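Local coordinates for protein Hia (Haemophilus influenzae, PDB 1S7M) that acts as a trimeric autotransporter adhesin of the outer membrane, this chain being a binding domain that probably recognises the host cell surface, at residues A[76-79]-A[80-83]. Residues are numbered along the deposited sequence; the frame is centred on the assembly and turned at random.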
ATOM      1  N   GLN A  76     -14.991   8.274   9.162  1.00 23.47           N
ATOM      2  CA  GLN A  76     -14.631   8.020  10.558  1.00 26.17           C
ATOM      3  C   GLN A  76     -15.796   7.357  11.300  1.00 27.33           C
ATOM      4  O   GLN A  76     -15.589   6.420  12.057  1.00 25.96           O
ATOM      5  CB  GLN A  76     -14.271   9.330  11.291  1.00 26.93           C
ATOM      6  CG  GLN A  76     -14.174   9.186  12.822  1.00 24.89           C
ATOM      7  CD  GLN A  76     -12.991   8.351  13.302  1.00 25.78           C
ATOM      8  OE1 GLN A  76     -12.137   7.936  12.522  1.00 27.20           O
ATOM      9  NE2 GLN A  76     -12.937   8.106  14.600  1.00 23.48           N
ATOM     10  N   ASN A  77     -17.012   7.851  11.074  1.00 28.33           N
ATOM     11  CA  ASN A  77     -18.192   7.298  11.731  1.00 30.43           C
ATOM     12  C   ASN A  77     -18.919   6.143  11.004  1.00 32.64           C
ATOM     13  O   ASN A  77     -19.815   5.547  11.587  1.00 32.60           O
ATOM     14  CB  ASN A  77     -19.222   8.402  11.989  1.00 31.62           C
ATOM     15  CG  ASN A  77     -18.660   9.566  12.788  1.00 31.69           C
ATOM     16  OD1 ASN A  77     -18.075   9.387  13.846  1.00 32.15           O
ATOM     17  ND2 ASN A  77     -18.846  10.766  12.274  1.00 33.32           N
ATOM     18  N   ASP A  78     -18.561   5.825   9.757  1.00 31.56           N
ATOM     19  CA  ASP A  78     -19.250   4.748   9.044  1.00 31.95           C
ATOM     20  C   ASP A  78     -18.603   3.374   9.285  1.00 33.06           C
ATOM     21  O   ASP A  78     -17.432   3.158   8.969  1.00 34.28           O
ATOM     22  CB  ASP A  78     -19.291   5.064   7.547  1.00 33.65           C
ATOM     23  CG  ASP A  78     -20.133   4.070   6.755  1.00 34.36           C
ATOM     24  OD1 ASP A  78     -20.467   2.983   7.277  1.00 35.07           O
ATOM     25  OD2 ASP A  78     -20.450   4.373   5.589  1.00 37.67           O
ATOM     26  N   ASP A  79     -19.367   2.438   9.840  1.00 32.59           N
ATOM     27  CA  ASP A  79     -18.830   1.101  10.132  1.00 32.87           C
ATOM     28  C   ASP A  79     -18.274   0.376   8.901  1.00 29.45           C
ATOM     29  O   ASP A  79     -17.424  -0.500   9.017  1.00 31.62           O
ATOM     30  CB  ASP A  79     -19.900   0.237  10.824  1.00 38.29           C
ATOM     31  CG  ASP A  79     -20.311   0.802  12.188  1.00 44.36           C
ATOM     32  OD1 ASP A  79     -19.409   1.082  13.016  1.00 46.39           O
ATOM     33  OD2 ASP A  79     -21.531   0.972  12.435  1.00 48.18           O
ATOM     34  N   ALA A  80     -18.750   0.743   7.724  1.00 26.55           N
ATOM     35  CA  ALA A  80     -18.269   0.134   6.495  1.00 25.14           C
ATOM     36  C   ALA A  80     -16.762   0.400   6.317  1.00 23.47           C
ATOM     37  O   ALA A  80     -16.030  -0.415   5.711  1.00 20.42           O
ATOM     38  CB  ALA A  80     -19.047   0.696   5.321  1.00 25.07           C
ATOM     39  N   TYR A  81     -16.302   1.533   6.857  1.00 20.55           N
ATOM     40  CA  TYR A  81     -14.887   1.927   6.764  1.00 22.74           C
ATOM     41  C   TYR A  81     -14.022   1.553   7.953  1.00 23.52           C
ATOM     42  O   TYR A  81     -12.795   1.700   7.918  1.00 23.08           O
ATOM     43  CB  TYR A  81     -14.770   3.446   6.540  1.00 19.74           C
ATOM     44  CG  TYR A  81     -15.305   3.862   5.192  1.00 19.51           C
ATOM     45  CD1 TYR A  81     -16.670   3.960   4.971  1.00 17.22           C
ATOM     46  CD2 TYR A  81     -14.441   4.064   4.110  1.00 19.50           C
ATOM     47  CE1 TYR A  81     -17.173   4.243   3.705  1.00 20.25           C
ATOM     48  CE2 TYR A  81     -14.930   4.343   2.851  1.00 19.06           C
ATOM     49  CZ  TYR A  81     -16.288   4.427   2.653  1.00 21.80           C
ATOM     50  OH  TYR A  81     -16.774   4.692   1.405  1.00 25.76           O
ATOM     51  N   LYS A  82     -14.655   1.051   9.006  1.00 26.25           N
ATOM     52  CA  LYS A  82     -13.948   0.726  10.233  1.00 25.71           C
ATOM     53  C   LYS A  82     -12.706  -0.122  10.087  1.00 26.11           C
ATOM     54  O   LYS A  82     -12.758  -1.233   9.565  1.00 26.62           O
ATOM     55  CB  LYS A  82     -14.904   0.056  11.208  1.00 31.35           C
ATOM     56  CG  LYS A  82     -14.806   0.609  12.617  1.00 35.17           C
ATOM     57  CD  LYS A  82     -13.820  -0.145  13.451  1.00 38.63           C
ATOM     58  CE  LYS A  82     -13.754   0.453  14.843  1.00 40.33           C
ATOM     59  NZ  LYS A  82     -12.816  -0.310  15.701  1.00 44.36           N
ATOM     60  N   GLY A  83     -11.586   0.398  10.580  1.00 24.91           N
ATOM     61  CA  GLY A  83     -10.345  -0.341  10.487  1.00 24.97           C
ATOM     62  C   GLY A  83      -9.519  -0.040   9.250  1.00 21.74           C
ATOM     63  O   GLY A  83      -8.341  -0.378   9.209  1.00 24.22           O
TER
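The carboxylate oxygen OD1 of D78 accepts a nearly straight hydrogen bond from the backbone N of A80 (2.9 Å, N-H...O 165°), the amide coming from above the carboxylate plane. A chi1 of -173° extends CG away from the D78 nitrogen and lets the carboxylate reach the amide two residues on. The methyl CB of A80 lies alongside the same oxygen, 3.3 Å from D78 OD1. The other branch of the carboxylate turns to Y81: OD2 of D78 sits close to the ring plane at the edge, 3.8 Å from Y81 CE1, while D78 CB rests 3.8 Å from Y81 CD1. D78 CG lies in the plane of the Y81 ring, at its edge, and the carboxylate is turned 63° from that plane. The hydroxyl of Y81 continues past this edge to a hydrogen bond with E138 of the second subunit, tying the turn to the trimer interface. The backbone itself is closed by two successive bonds. The N-H of Y81 is bound by D78 O at 2.9 Å. The N-H of K82 is bound by D79 O in a longer bond of 3.2 Å. CB of K82 also approaches D79 O, at 3.4 Å, before the rest of the lysine side chain turns outward. Elsewhere in the chain, Q132 NE2 bonds to the carbonyl oxygens of A80 and K82. An Asx turn at D78 combined with two overlapping type I beta turns thus redirects the chain from helix 70-77 toward strand 85-86.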